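Local coordinates for acireductone dioxygenase (Bacillus anthracis, PDB 4QGL), which probably catalyses the metal-dependent reaction of the methionine-salvage acireductone with O2, giving products that depend on whether iron or nickel is bound, at residues N87-P90 / N91-E94; L95-N98 / F99-E102. One frame throughout, in Å; residues are numbered along the deposited sequence.

Interaction 1 (N87-P90 / N91-E94); sequences NSTP and NLDE
A type II beta turn from Thr89 to Leu92 leads the chain into helix 92-96. Pro90 and Asn91 are its corner residues, and their backbones give the evidence for the type: Pro90 is extended, whereas Asn91 has a positive phi of 67°. The closing bond, from Leu92 N to Thr89 O, is weak, 3.3 Å long and bent to 131° at the hydrogen. At the exposed corner the CG of Asn91 lies beside its own backbone N, which keeps the amide near the Pro90 carbonyl.

Leu92 is the buried residue of the group. Its CG stands anti to the backbone N (chi1 -178°), and the CD2 branch reaches back to Asn87, 3.9 Å from Asn87 CA and 4.1 Å from Asn87 OD1; the two side chains meet at a slant. Leu92 CB is 3.6 Å from Thr89 O, and Thr89 CG2 comes within 4.4 Å of Leu92 CB. Asn87 and Leu92 both touch Arg156, while Thr89 OG1 is hydrogen-bonded to Ser86 N, tying the loop back towards strand 79-85. The arrangement is that of a proline-led type II turn at a strand-to-helix connection on the surface of a cupin domain.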
# COMPACT_ATOMS: atom_id res chain seq x y z
N ASN A 87 5.69 12.70 10.53
CA ASN A 87 6.88 13.57 10.72
C ASN A 87 7.45 13.43 12.12
O ASN A 87 8.66 13.52 12.31
CB ASN A 87 6.54 15.06 10.49
CG ASN A 87 6.96 15.56 9.10
OD1 ASN A 87 7.62 14.86 8.32
ND2 ASN A 87 6.58 16.78 8.80
N SER A 88 6.55 13.22 13.08
CA SER A 88 6.88 13.02 14.49
C SER A 88 7.63 11.70 14.83
O SER A 88 8.40 11.65 15.79
CB SER A 88 5.56 13.11 15.27
OG SER A 88 4.44 13.07 14.38
N THR A 89 7.37 10.63 14.06
CA THR A 89 8.09 9.34 14.19
C THR A 89 9.61 9.54 14.33
O THR A 89 10.24 10.04 13.41
CB THR A 89 7.86 8.45 12.93
OG1 THR A 89 6.51 7.99 12.89
CG2 THR A 89 8.81 7.24 12.90
N PRO A 90 10.20 9.10 15.46
CA PRO A 90 11.66 9.13 15.54
C PRO A 90 12.29 8.21 14.50
O PRO A 90 11.77 7.13 14.23
CB PRO A 90 11.94 8.61 16.96
CG PRO A 90 10.74 7.81 17.33
CD PRO A 90 9.58 8.50 16.66
N ASN A 91 13.40 8.66 13.93
CA ASN A 91 14.14 7.92 12.88
C ASN A 91 13.38 7.79 11.55
O ASN A 91 13.65 6.88 10.76
CB ASN A 91 14.54 6.52 13.37
CG ASN A 91 14.95 6.50 14.83
OD1 ASN A 91 15.76 7.30 15.28
ND2 ASN A 91 14.41 5.55 15.58
N LEU A 92 12.46 8.70 11.29
CA LEU A 92 11.70 8.58 10.07
C LEU A 92 12.63 8.45 8.89
O LEU A 92 12.51 7.52 8.11
CB LEU A 92 10.79 9.79 9.88
CG LEU A 92 9.89 9.79 8.65
CD1 LEU A 92 8.98 8.56 8.60
CD2 LEU A 92 9.06 11.06 8.64
N ASP A 93 13.58 9.39 8.80
CA ASP A 93 14.53 9.49 7.69
C ASP A 93 15.34 8.24 7.50
O ASP A 93 15.54 7.76 6.39
CB ASP A 93 15.52 10.63 7.95
CG ASP A 93 14.89 12.01 7.80
OD1 ASP A 93 13.84 12.11 7.10
OD2 ASP A 93 15.47 12.98 8.38
N GLU A 94 15.83 7.75 8.62
CA GLU A 94 16.70 6.60 8.62
C GLU A 94 15.93 5.29 8.46
O GLU A 94 16.52 4.24 8.36
CB GLU A 94 17.50 6.61 9.92
CG GLU A 94 18.47 7.79 10.04
CD GLU A 94 17.93 8.99 10.81
OE1 GLU A 94 16.70 9.16 10.90
OE2 GLU A 94 18.75 9.78 11.34

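Interaction 2 (L95-N98 / F99-E102); sequences LLIN and FQKE
Phe99 and Gln100 both bond back to Leu96 at the C-terminal part of helix 92-96, before the loop that carries metal ligands of the cupin site. Among the backbone bonds, Leu96 O accepts two: Gln100 N at 2.8 Å, an i to i+4 bond almost in line with the carbonyl (C=O...N 169°), and Phe99 N, also at 2.8 Å, an i to i+3 bond that comes from well above the carbonyl plane. One oxygen thus holds two successive amides, and Asn98 N bonds to Leu95 O.

The aromatic contacts centre on Phe99, whose CG is anti to its carbonyl carbon, placing the ring beside Asn98. Asn98 CB sits over the middle of one ring face, 4.1 Å from the centroid and 6° off the normal, a CH-pi contact; Leu95 CD2 adds apolar contact at Phe99 CE2. The ring also touches Trp170 and lies about 4 Å from a bound cadmium ion and about 4 Å from the side chain of His103, a ligand of the cadmium site completed by His105, Glu109 and His148.

An ionic contact joins Glu102 OE1, of a residue predicted to play a part in metal incorporation, to Arg147 NE.

The remaining side-chain contacts are van der Waals. Leu96 CB is 3.8 Å from Gln100 OE1. The extended chain of Lys101 runs past Ile97 O, its CG 3.5 Å away, and the side chains of Ile97 and Gln100 cross at about a right angle, with Ile97 CD1 3.7 Å from Gln100 NE2.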
# COMPACT_ATOMS: atom_id res chain seq x y z
N LEU A 95 14.60 5.37 8.44
CA LEU A 95 13.73 4.21 8.20
C LEU A 95 13.36 4.12 6.71
O LEU A 95 13.59 3.11 6.07
CB LEU A 95 12.49 4.35 9.09
CG LEU A 95 11.32 3.36 9.06
CD1 LEU A 95 10.28 3.77 8.03
CD2 LEU A 95 11.78 1.93 8.81
N LEU A 96 12.83 5.21 6.20
CA LEU A 96 12.35 5.38 4.82
C LEU A 96 13.37 5.13 3.72
O LEU A 96 13.03 4.66 2.63
CB LEU A 96 11.86 6.81 4.66
CG LEU A 96 10.57 7.13 5.41
CD1 LEU A 96 10.35 8.63 5.37
CD2 LEU A 96 9.38 6.37 4.83
N ILE A 97 14.61 5.47 4.01
CA ILE A 97 15.71 5.24 3.08
C ILE A 97 15.91 3.74 2.79
O ILE A 97 16.58 3.33 1.84
CB ILE A 97 17.01 5.93 3.59
CG1 ILE A 97 18.09 5.99 2.49
CG2 ILE A 97 17.50 5.29 4.90
CD1 ILE A 97 17.65 6.66 1.18
N ASN A 98 15.31 2.90 3.61
CA ASN A 98 15.26 1.48 3.28
C ASN A 98 14.22 1.12 2.22
O ASN A 98 14.39 0.13 1.52
CB ASN A 98 15.09 0.65 4.55
CG ASN A 98 16.27 0.82 5.48
OD1 ASN A 98 17.43 0.85 5.04
ND2 ASN A 98 15.99 0.94 6.78
N PHE A 99 13.15 1.90 2.09
CA PHE A 99 12.13 1.49 1.12
C PHE A 99 12.04 2.44 -0.05
O PHE A 99 11.41 2.15 -1.06
CB PHE A 99 10.82 1.22 1.85
CG PHE A 99 11.00 0.23 2.95
CD1 PHE A 99 11.43 -1.08 2.66
CD2 PHE A 99 10.86 0.60 4.27
CE1 PHE A 99 11.66 -2.01 3.67
CE2 PHE A 99 11.08 -0.33 5.29
CZ PHE A 99 11.47 -1.64 4.99
N GLN A 100 12.78 3.53 0.08
CA GLN A 100 13.09 4.44 -1.01
C GLN A 100 14.06 3.89 -2.05
O GLN A 100 14.06 4.37 -3.17
CB GLN A 100 13.65 5.73 -0.46
CG GLN A 100 12.60 6.81 -0.35
CD GLN A 100 12.95 7.91 0.65
OE1 GLN A 100 12.05 8.52 1.23
NE2 GLN A 100 14.27 8.17 0.85
N LYS A 101 14.89 2.93 -1.68
CA LYS A 101 15.77 2.30 -2.66
C LYS A 101 15.10 1.13 -3.37
O LYS A 101 14.28 0.41 -2.76
CB LYS A 101 17.04 1.82 -2.01
CG LYS A 101 17.87 2.96 -1.44
CD LYS A 101 18.99 2.35 -0.61
CE LYS A 101 20.09 3.35 -0.31
NZ LYS A 101 21.31 2.63 0.14
N GLU A 102 15.42 0.94 -4.64
CA GLU A 102 14.80 -0.11 -5.41
C GLU A 102 15.21 -1.46 -4.82
O GLU A 102 16.39 -1.76 -4.67
CB GLU A 102 15.23 -0.02 -6.86
CG GLU A 102 14.59 -1.03 -7.80
CD GLU A 102 15.29 -1.09 -9.16
OE1 GLU A 102 15.77 -2.18 -9.55
OE2 GLU A 102 15.39 -0.05 -9.85

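In the fold
Interactions 1 and 2 follow one another without a gap, 87-94 and then 95-102, and share helix 92-96; their centres lie 13 Å apart, with no touch beyond the chain junction. Together they make up most of the connection from strand 79-85, outermost in its sheet, to strand 109-113 of the same sheet. Arg156 links them, touching Asn87 and Leu92 in the first and Leu96 in the second. The side chain of Leu92 is about 12 Å from a bound cadmium ion, that of Phe99 much nearer to one. After 95-102 the chain continues to His103, His105 and, at the start of strand 109-113, Glu109, which bind cadmium here together with His148.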